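Local coordinates for LPS-assembly lipoprotein LptE (Acinetobacter baumannii, PDB 5TSE) that probably works with LptD to assemble lipopolysaccharide at the outer membrane surface, and is thought to bind lipopolysaccharide itself, at residues Thr29-Tyr34 with Gln127-Gln132; Asn44-Tyr49 with Asp82-Lys87; Glu69-Leu74 with Thr95-Tyr100. One frame throughout, in Å; residues are numbered along the deposited sequence.

Contact 1 of 3, residues Thr29-Tyr34 with Gln127-Gln132; sequences TQLKVY and QQITRQ
Helix segment 29-34 crosses segment 127-132 at -42°, with Y34 facing T130 and the ends of L31 and Q127 reaching across axes that approach to 9.4 Å. Y34 carries much of the interface. Its CG stands anti to the carbonyl carbon (chi1 -59°), which carries the ring out over CG of Q127. The aliphatic part of that glutamine makes a CH-pi contact: CG of Q127 lies 3.8 Å from the centroid of the Y34 ring, over one face, while CG2 of V33 covers the opposite face. The ring is thus clamped between a methyl group of its own helix and a methylene of the other. The amide plane of Q127 is turned 43° from the ring, and its NE2 comes within 3.4 Å of OH of Y34. Both polar ends look to the same residue, D123, one turn earlier on helix 110-134: the Y34 hydroxyl is hydrogen-bonded to OD1 and Q127 NE2 weakly to OD2. Two helices packed on the same side of a mixed beta sheet, as here, make up the helical layer of the LptE fold, and this is where they touch each other. CD2 of L31 meets the I129 side chain at about a right angle, 4.0 Å from its CD1. T130 lies against the backbone end of Y34, its CG2 methyl 3.6 Å from the Y34 carbonyl O and its OG1 3.7 Å from Y34 CB; that hydroxyl is hydrogen-bonded to the carbonyl O of A126 in its own helix.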
loop_
_atom_site.group_PDB
_atom_site.type_symbol
_atom_site.label_atom_id
_atom_site.label_comp_id
_atom_site.label_asym_id
_atom_site.label_seq_id
_atom_site.Cartn_x
_atom_site.Cartn_y
_atom_site.Cartn_z
ATOM N N THR A 29 7.756 -2.938 5.764
ATOM C CA THR A 29 9.000 -2.177 5.905
ATOM C C THR A 29 8.846 -0.755 5.357
ATOM O O THR A 29 9.108 0.213 6.050
ATOM C CB THR A 29 10.153 -2.880 5.161
ATOM O OG1 THR A 29 10.322 -4.205 5.685
ATOM C CG2 THR A 29 11.471 -2.083 5.299
ATOM N N GLN A 30 8.376 -0.654 4.123
ATOM C CA GLN A 30 8.189 0.635 3.471
ATOM C C GLN A 30 7.144 1.506 4.172
ATOM O O GLN A 30 7.321 2.723 4.255
ATOM C CB GLN A 30 7.859 0.445 1.982
ATOM C CG GLN A 30 8.938 -0.330 1.231
ATOM C CD GLN A 30 10.291 0.373 1.250
ATOM O OE1 GLN A 30 10.542 1.293 0.468
ATOM N NE2 GLN A 30 11.183 -0.090 2.112
ATOM N N LEU A 31 6.073 0.910 4.692
ATOM C CA LEU A 31 5.070 1.711 5.407
ATOM C C LEU A 31 5.662 2.366 6.615
ATOM O O LEU A 31 5.344 3.515 6.909
ATOM C CB LEU A 31 3.880 0.882 5.871
ATOM C CG LEU A 31 2.885 0.464 4.818
ATOM C CD1 LEU A 31 1.865 -0.500 5.418
ATOM C CD2 LEU A 31 2.221 1.695 4.219
ATOM N N LYS A 32 6.520 1.632 7.315
ATOM C CA LYS A 32 7.154 2.140 8.524
ATOM C C LYS A 32 8.051 3.345 8.260
ATOM O O LYS A 32 7.917 4.361 8.947
ATOM C CB LYS A 32 7.921 1.027 9.253
ATOM C CG LYS A 32 7.011 0.024 9.945
ATOM C CD LYS A 32 7.796 -1.083 10.635
ATOM C CE LYS A 32 6.864 -2.025 11.381
ATOM N NZ LYS A 32 7.586 -3.168 11.997
ATOM N N VAL A 33 8.941 3.250 7.268
ATOM C CA VAL A 33 9.843 4.380 6.967
ATOM C C VAL A 33 9.046 5.643 6.628
ATOM O O VAL A 33 9.299 6.706 7.195
ATOM C CB VAL A 33 10.897 4.071 5.861
ATOM C CG1 VAL A 33 11.744 2.864 6.255
ATOM C CG2 VAL A 33 10.265 3.828 4.498
ATOM N N TYR A 34 8.047 5.503 5.758
ATOM C CA TYR A 34 7.223 6.639 5.330
ATOM C C TYR A 34 6.276 7.166 6.418
ATOM O O TYR A 34 6.122 8.381 6.556
ATOM C CB TYR A 34 6.470 6.323 4.017
ATOM C CG TYR A 34 7.403 5.981 2.875
ATOM C CD1 TYR A 34 8.432 6.851 2.515
ATOM C CD2 TYR A 34 7.234 4.832 2.115
ATOM C CE1 TYR A 34 9.291 6.567 1.469
ATOM C CE2 TYR A 34 8.092 4.537 1.061
ATOM C CZ TYR A 34 9.122 5.415 0.743
ATOM O OH TYR A 34 9.987 5.159 -0.307
ATOM N N GLN A 127 3.720 4.917 -0.223
ATOM C CA GLN A 127 3.633 6.379 -0.186
ATOM C C GLN A 127 2.179 6.856 -0.319
ATOM O O GLN A 127 1.786 7.776 0.386
ATOM C CB GLN A 127 4.551 7.016 -1.257
ATOM C CG GLN A 127 6.021 6.650 -1.073
ATOM C CD GLN A 127 6.972 7.376 -2.023
ATOM O OE1 GLN A 127 6.845 8.573 -2.256
ATOM N NE2 GLN A 127 7.959 6.651 -2.540
ATOM N N GLN A 128 1.374 6.228 -1.185
ATOM C CA GLN A 128 -0.050 6.625 -1.318
ATOM C C GLN A 128 -0.830 6.350 -0.034
ATOM O O GLN A 128 -1.680 7.141 0.361
ATOM C CB GLN A 128 -0.785 5.895 -2.450
ATOM C CG GLN A 128 -0.332 6.182 -3.862
ATOM C CD GLN A 128 -1.160 5.380 -4.866
ATOM O OE1 GLN A 128 -2.391 5.531 -4.955
ATOM N NE2 GLN A 128 -0.500 4.535 -5.622
ATOM N N ILE A 129 -0.590 5.193 0.571
ATOM C CA ILE A 129 -1.268 4.838 1.823
ATOM C C ILE A 129 -0.917 5.872 2.874
ATOM O O ILE A 129 -1.786 6.390 3.556
ATOM C CB ILE A 129 -0.835 3.460 2.338
ATOM C CG1 ILE A 129 -1.306 2.376 1.365
ATOM C CG2 ILE A 129 -1.428 3.200 3.716
ATOM C CD1 ILE A 129 -0.670 1.018 1.594
ATOM N N THR A 130 0.371 6.152 2.988
ATOM C CA THR A 130 0.866 7.118 3.944
ATOM C C THR A 130 0.322 8.532 3.663
ATOM O O THR A 130 -0.011 9.276 4.592
ATOM C CB THR A 130 2.400 7.086 3.948
ATOM O OG1 THR A 130 2.827 5.801 4.417
ATOM C CG2 THR A 130 2.955 8.138 4.842
ATOM N N ARG A 131 0.211 8.876 2.384
ATOM C CA ARG A 131 -0.312 10.177 1.964
ATOM C C ARG A 131 -1.731 10.348 2.500
ATOM O O ARG A 131 -2.013 11.308 3.219
ATOM C CB ARG A 131 -0.355 10.280 0.424
ATOM C CG ARG A 131 -0.615 11.676 -0.155
ATOM C CD ARG A 131 0.622 12.585 -0.140
ATOM N NE ARG A 131 1.685 12.129 -1.058
ATOM C CZ ARG A 131 2.746 11.365 -0.736
ATOM N NH1 ARG A 131 2.953 10.931 0.516
ATOM N NH2 ARG A 131 3.625 11.027 -1.687
ATOM N N GLN A 132 -2.613 9.403 2.174
ATOM C CA GLN A 132 -4.013 9.507 2.594
ATOM C C GLN A 132 -4.251 9.538 4.097
ATOM O O GLN A 132 -5.269 10.068 4.536
ATOM C CB GLN A 132 -4.900 8.456 1.928
ATOM C CG GLN A 132 -5.040 8.682 0.425
ATOM C CD GLN A 132 -6.278 8.038 -0.163
ATOM O OE1 GLN A 132 -7.186 7.632 0.558
ATOM N NE2 GLN A 132 -6.343 7.993 -1.479
#

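Contact 2 of 3, residues Asn44-Tyr49 with Asp82-Lys87; sequences NDNDAY and DRQGNK
Two type I beta turns, D45 to A48 and D82 to G85, meet at one end of the LptE sheet, in the loops before strand 49-64 and after strand 68-81, and R83 of the second turn lies across the carbonyl groups of D45 and A48 and of N44 just before them. The arginine chain begins extended and then bends at chi3 (57°), which brings the guanidinium over the backbone of N44. There the N44 carbonyl O sits above the centre of the planar group, 3.2 Å from CZ of R83. The approach is to the face, so the N-H groups do not point at this oxygen and no hydrogen bond results; an electrostatic attraction between the carbonyl dipole and the positive charge is plausible. Further back along the same chain, CD of R83 lies 3.0 Å from the D45 carbonyl O and CG lies 3.1 Å from the A48 carbonyl O. The D45 oxygen also accepts the backbone N-H of A48, the bond that closes its turn. N46 comes in obliquely, its amide nearly perpendicular to the guanidinium (87°), and leaves OD1 of N46 3.6 Å from NE2 of Q84.

At the strand end of the contact, the Y49 ring passes D82 with its plane only 16° from that of the carboxylate, and CD1 of Y49 is 3.8 Å from CB of D82. The carboxylate itself is turned back into its own loop, where it forms an Asx turn: OD1 of D82 accepts the backbone N of Q84 at 2.9 Å, while the backbone N of N86 reaches the same oxygen from the opposite face of the carboxylate plane.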
loop_
_atom_site.group_PDB
_atom_site.type_symbol
_atom_site.label_atom_id
_atom_site.label_comp_id
_atom_site.label_asym_id
_atom_site.label_seq_id
_atom_site.Cartn_x
_atom_site.Cartn_y
_atom_site.Cartn_z
ATOM N N ASN A 44 1.963 0.802 20.412
ATOM C CA ASN A 44 1.062 -0.254 20.860
ATOM C C ASN A 44 0.262 0.253 22.071
ATOM O O ASN A 44 -0.462 -0.517 22.700
ATOM C CB ASN A 44 1.849 -1.506 21.252
ATOM C CG ASN A 44 2.810 -1.953 20.167
ATOM O OD1 ASN A 44 3.735 -1.217 19.811
ATOM N ND2 ASN A 44 2.627 -3.175 19.661
ATOM N N ASP A 45 0.398 1.550 22.384
ATOM C CA ASP A 45 -0.300 2.175 23.517
ATOM C C ASP A 45 -1.807 2.116 23.318
ATOM O O ASP A 45 -2.296 2.174 22.187
ATOM C CB ASP A 45 0.144 3.634 23.702
ATOM C CG ASP A 45 1.633 3.767 24.031
ATOM O OD1 ASP A 45 2.269 2.752 24.415
ATOM O OD2 ASP A 45 2.160 4.900 23.909
ATOM N N ASN A 46 -2.540 2.052 24.427
ATOM C CA ASN A 46 -3.997 1.911 24.382
ATOM C C ASN A 46 -4.757 3.060 23.664
ATOM O O ASN A 46 -5.938 2.911 23.352
ATOM C CB ASN A 46 -4.540 1.693 25.804
ATOM C CG ASN A 46 -5.893 0.992 25.822
ATOM O OD1 ASN A 46 -6.290 0.338 24.848
ATOM N ND2 ASN A 46 -6.586 1.082 26.953
ATOM N N ASP A 47 -4.082 4.185 23.404
ATOM C CA ASP A 47 -4.703 5.327 22.681
ATOM C C ASP A 47 -4.332 5.369 21.179
ATOM O O ASP A 47 -4.830 6.222 20.434
ATOM C CB ASP A 47 -4.317 6.666 23.322
ATOM C CG ASP A 47 -2.834 6.974 23.194
ATOM O OD1 ASP A 47 -2.025 6.026 23.054
ATOM O OD2 ASP A 47 -2.476 8.167 23.240
ATOM N N ALA A 48 -3.442 4.472 20.753
ATOM C CA ALA A 48 -3.004 4.406 19.347
ATOM C C ALA A 48 -4.049 3.737 18.482
ATOM O O ALA A 48 -4.787 2.897 18.956
ATOM C CB ALA A 48 -1.695 3.644 19.239
ATOM N N TYR A 49 -4.113 4.119 17.213
ATOM C CA TYR A 49 -5.058 3.506 16.291
ATOM C C TYR A 49 -4.402 2.308 15.585
ATOM O O TYR A 49 -3.254 1.951 15.866
ATOM C CB TYR A 49 -5.637 4.551 15.319
ATOM C CG TYR A 49 -6.550 5.541 16.022
ATOM C CD1 TYR A 49 -7.886 5.220 16.276
ATOM C CD2 TYR A 49 -6.079 6.786 16.452
ATOM C CE1 TYR A 49 -8.727 6.107 16.930
ATOM C CE2 TYR A 49 -6.918 7.682 17.103
ATOM C CZ TYR A 49 -8.241 7.337 17.339
ATOM O OH TYR A 49 -9.082 8.210 17.988
ATOM N N ASP A 82 -9.705 1.580 15.791
ATOM C CA ASP A 82 -9.124 1.847 17.110
ATOM C C ASP A 82 -8.767 0.483 17.701
ATOM O O ASP A 82 -9.072 -0.553 17.111
ATOM C CB ASP A 82 -10.086 2.633 18.021
ATOM C CG ASP A 82 -11.374 1.891 18.314
ATOM O OD1 ASP A 82 -11.412 0.655 18.165
ATOM O OD2 ASP A 82 -12.355 2.548 18.718
ATOM N N ARG A 83 -8.164 0.475 18.880
ATOM C CA ARG A 83 -7.763 -0.786 19.513
ATOM C C ARG A 83 -8.907 -1.626 20.114
ATOM O O ARG A 83 -8.663 -2.711 20.636
ATOM C CB ARG A 83 -6.654 -0.525 20.524
ATOM C CG ARG A 83 -5.391 -0.022 19.836
ATOM C CD ARG A 83 -4.310 0.340 20.833
ATOM N NE ARG A 83 -3.985 -0.797 21.679
ATOM C CZ ARG A 83 -3.140 -1.774 21.362
ATOM N NH1 ARG A 83 -2.498 -1.786 20.191
ATOM N NH2 ARG A 83 -2.942 -2.762 22.226
ATOM N N GLN A 84 -10.140 -1.134 20.020
ATOM C CA GLN A 84 -11.316 -1.869 20.497
ATOM C C GLN A 84 -12.070 -2.563 19.345
ATOM O O GLN A 84 -13.066 -3.235 19.586
ATOM C CB GLN A 84 -12.257 -0.960 21.299
ATOM C CG GLN A 84 -11.714 -0.559 22.669
ATOM C CD GLN A 84 -10.537 0.407 22.624
ATOM O OE1 GLN A 84 -10.449 1.277 21.745
ATOM N NE2 GLN A 84 -9.642 0.287 23.607
ATOM N N GLY A 85 -11.583 -2.400 18.111
ATOM C CA GLY A 85 -12.195 -3.023 16.923
ATOM C C GLY A 85 -13.146 -2.139 16.123
ATOM O O GLY A 85 -13.608 -2.533 15.042
ATOM N N ASN A 86 -13.423 -0.944 16.643
ATOM C CA ASN A 86 -14.341 -0.010 15.999
ATOM C C ASN A 86 -13.732 0.590 14.752
ATOM O O ASN A 86 -12.643 1.170 14.792
ATOM C CB ASN A 86 -14.712 1.142 16.944
ATOM C CG ASN A 86 -15.294 0.664 18.264
ATOM O OD1 ASN A 86 -15.022 1.240 19.312
ATOM N ND2 ASN A 86 -16.074 -0.406 18.216
ATOM N N LYS A 87 -14.454 0.456 13.647
ATOM C CA LYS A 87 -14.026 0.999 12.387
ATOM C C LYS A 87 -14.181 2.496 12.516
ATOM O O LYS A 87 -15.265 2.957 12.869
ATOM C CB LYS A 87 -14.922 0.456 11.275
ATOM C CG LYS A 87 -14.545 0.911 9.881
ATOM C CD LYS A 87 -15.453 0.341 8.798
ATOM C CE LYS A 87 -16.873 0.880 8.875
ATOM N NZ LYS A 87 -17.692 0.375 7.742
#

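Contact 3 of 3, residues Glu69-Leu74 with Thr95-Tyr100; sequences EVLLRL and TAARSY
R73 and T95 cross obliquely on one face of the sheet and join strands 69-74 and 95-100 by a straight hydrogen bond. The arginine leaves its strand with CG anti to the backbone N (chi1 179°), and the bend at chi3 (-51°) brings NH1 of R73 round to OG1 of T95, 3.1 Å away. This oxygen lies at the guanidinium edge, in its plane, with an angle of 165° at the hydrogen. The CB methyl of A97 sits over a face of the same group, 3.5 Å from NH1 of R73. The T95 hydroxyl in turn donates to the L74 carbonyl O at 3.1 Å, from above the carbonyl plane, and that oxygen also takes the backbone N-H of A96. On the same face as R73, L71 lays CD2 4.1 Å from CB of A97, and further along OG of S99 makes a weak hydrogen bond to OE2 of E69.

On the other face, V70 and Y100 run side by side and point the same way, CB of V70 lying 3.6 Å from CE1 of Y100. The Y100 hydroxyl is hydrogen-bonded to E114, and the guanidinium of R98 forms a salt bridge with D124, both on helix 110-134; L74 packs on V121 and L125 of that helix. Between the two faces the backbones pair in regular antiparallel register, V70, L72 and L74 exchanging paired N-H...O bonds with Y100, R98 and A96, the shortest from L72 N to R98 O at 2.9 Å. This is the ladder of a beta hairpin, one face of which is covered by a helix.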
loop_
_atom_site.group_PDB
_atom_site.type_symbol
_atom_site.label_atom_id
_atom_site.label_comp_id
_atom_site.label_asym_id
_atom_site.label_seq_id
_atom_site.Cartn_x
_atom_site.Cartn_y
_atom_site.Cartn_z
ATOM N N GLU A 69 1.928 -6.764 -23.484
ATOM C CA GLU A 69 2.388 -6.026 -22.316
ATOM C C GLU A 69 2.208 -6.738 -20.965
ATOM O O GLU A 69 1.128 -7.253 -20.661
ATOM C CB GLU A 69 1.633 -4.695 -22.314
ATOM C CG GLU A 69 1.850 -3.800 -21.110
ATOM C CD GLU A 69 1.261 -2.414 -21.318
ATOM O OE1 GLU A 69 1.563 -1.796 -22.366
ATOM O OE2 GLU A 69 0.543 -1.920 -20.423
ATOM N N VAL A 70 3.269 -6.747 -20.163
ATOM C CA VAL A 70 3.237 -7.334 -18.825
ATOM C C VAL A 70 3.028 -6.214 -17.816
ATOM O O VAL A 70 3.884 -5.350 -17.689
ATOM C CB VAL A 70 4.548 -8.063 -18.474
ATOM C CG1 VAL A 70 4.511 -8.575 -17.036
ATOM C CG2 VAL A 70 4.787 -9.216 -19.434
ATOM N N LEU A 71 1.907 -6.247 -17.087
ATOM C CA LEU A 71 1.581 -5.222 -16.103
ATOM C C LEU A 71 1.583 -5.783 -14.676
ATOM O O LEU A 71 0.852 -6.725 -14.357
ATOM C CB LEU A 71 0.255 -4.548 -16.461
ATOM C CG LEU A 71 -0.253 -3.415 -15.548
ATOM C CD1 LEU A 71 -1.197 -2.479 -16.269
ATOM C CD2 LEU A 71 -0.886 -3.932 -14.260
ATOM N N LEU A 72 2.416 -5.179 -13.829
ATOM C CA LEU A 72 2.591 -5.592 -12.447
ATOM C C LEU A 72 1.789 -4.649 -11.562
ATOM O O LEU A 72 2.102 -3.467 -11.466
ATOM C CB LEU A 72 4.074 -5.562 -12.101
ATOM C CG LEU A 72 4.947 -6.407 -13.061
ATOM C CD1 LEU A 72 6.419 -6.122 -12.867
ATOM C CD2 LEU A 72 4.681 -7.897 -12.915
ATOM N N ARG A 73 0.739 -5.166 -10.940
ATOM C CA ARG A 73 -0.100 -4.342 -10.096
ATOM C C ARG A 73 -0.118 -4.811 -8.663
ATOM O O ARG A 73 0.050 -5.991 -8.393
ATOM C CB ARG A 73 -1.542 -4.378 -10.614
ATOM C CG ARG A 73 -2.545 -3.566 -9.792
ATOM C CD ARG A 73 -3.956 -3.543 -10.389
ATOM N NE ARG A 73 -3.923 -3.150 -11.788
ATOM C CZ ARG A 73 -3.705 -1.912 -12.234
ATOM N NH1 ARG A 73 -3.469 -0.895 -11.399
ATOM N NH2 ARG A 73 -3.698 -1.692 -13.543
ATOM N N LEU A 74 -0.349 -3.857 -7.762
ATOM C CA LEU A 74 -0.548 -4.145 -6.352
ATOM C C LEU A 74 -1.749 -3.318 -5.922
ATOM O O LEU A 74 -1.809 -2.120 -6.155
ATOM C CB LEU A 74 0.685 -3.835 -5.502
ATOM C CG LEU A 74 0.580 -4.197 -4.010
ATOM C CD1 LEU A 74 -0.007 -5.585 -3.783
ATOM C CD2 LEU A 74 1.949 -4.086 -3.345
ATOM N N THR A 95 -4.188 1.464 -5.611
ATOM C CA THR A 95 -3.473 0.592 -6.501
ATOM C C THR A 95 -2.293 1.293 -7.145
ATOM O O THR A 95 -2.321 2.498 -7.370
ATOM C CB THR A 95 -4.418 0.055 -7.602
ATOM O OG1 THR A 95 -3.775 -0.991 -8.329
ATOM C CG2 THR A 95 -4.846 1.159 -8.576
ATOM N N ALA A 96 -1.245 0.533 -7.412
ATOM C CA ALA A 96 -0.061 1.069 -8.081
ATOM C C ALA A 96 0.283 0.076 -9.157
ATOM O O ALA A 96 0.007 -1.111 -9.007
ATOM C CB ALA A 96 1.092 1.231 -7.110
ATOM N N ALA A 97 0.895 0.548 -10.237
ATOM C CA ALA A 97 1.223 -0.327 -11.333
ATOM C C ALA A 97 2.298 0.206 -12.253
ATOM O O ALA A 97 2.418 1.404 -12.448
ATOM C CB ALA A 97 -0.039 -0.572 -12.147
ATOM N N ARG A 98 3.062 -0.715 -12.826
ATOM C CA ARG A 98 4.067 -0.400 -13.823
ATOM C C ARG A 98 4.007 -1.522 -14.844
ATOM O O ARG A 98 3.697 -2.667 -14.489
ATOM C CB ARG A 98 5.472 -0.347 -13.220
ATOM C CG ARG A 98 5.723 0.758 -12.219
ATOM C CD ARG A 98 5.566 2.139 -12.828
ATOM N NE ARG A 98 6.007 3.170 -11.886
ATOM C CZ ARG A 98 5.287 3.661 -10.879
ATOM N NH1 ARG A 98 4.059 3.214 -10.613
ATOM N NH2 ARG A 98 5.814 4.602 -10.099
ATOM N N SER A 99 4.266 -1.205 -16.108
ATOM C CA SER A 99 4.282 -2.224 -17.161
ATOM C C SER A 99 5.369 -1.973 -18.176
ATOM O O SER A 99 5.770 -0.842 -18.390
ATOM C CB SER A 99 2.939 -2.286 -17.890
ATOM O OG SER A 99 2.624 -1.052 -18.493
ATOM N N TYR A 100 5.823 -3.048 -18.815
ATOM C CA TYR A 100 6.839 -2.971 -19.856
ATOM C C TYR A 100 6.359 -3.769 -21.084
ATOM O O TYR A 100 5.425 -4.581 -20.993
ATOM C CB TYR A 100 8.185 -3.506 -19.343
ATOM C CG TYR A 100 8.211 -4.986 -19.012
ATOM C CD1 TYR A 100 7.741 -5.457 -17.805
ATOM C CD2 TYR A 100 8.735 -5.910 -19.908
ATOM C CE1 TYR A 100 7.779 -6.804 -17.497
ATOM C CE2 TYR A 100 8.768 -7.268 -19.609
ATOM C CZ TYR A 100 8.293 -7.703 -18.397
ATOM O OH TYR A 100 8.316 -9.051 -18.096
#

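In the fold
The three sites illustrate how contacts far apart in sequence are spread along an elongated protein of one sheet and two helices. Contacts 1 and 3 touch: NE2 of Q128 probably donates to the T95 carbonyl O at 3.2 Å, tying helix 110-134 to strand 92-101. Their centres are about 19 Å apart. Contacts 1 and 2 do not touch; their centres are about 19 Å and their nearest atoms about 9 Å apart. Contact 2 lies about 34 Å from contact 3 between centres, on the opposite side of the chain's centre. Strand 68-81 spans that gap, carrying 69-74 and leading into 82-87. In sequence, contacts 2 and 3 interleave, both within the loop closed by contact 1.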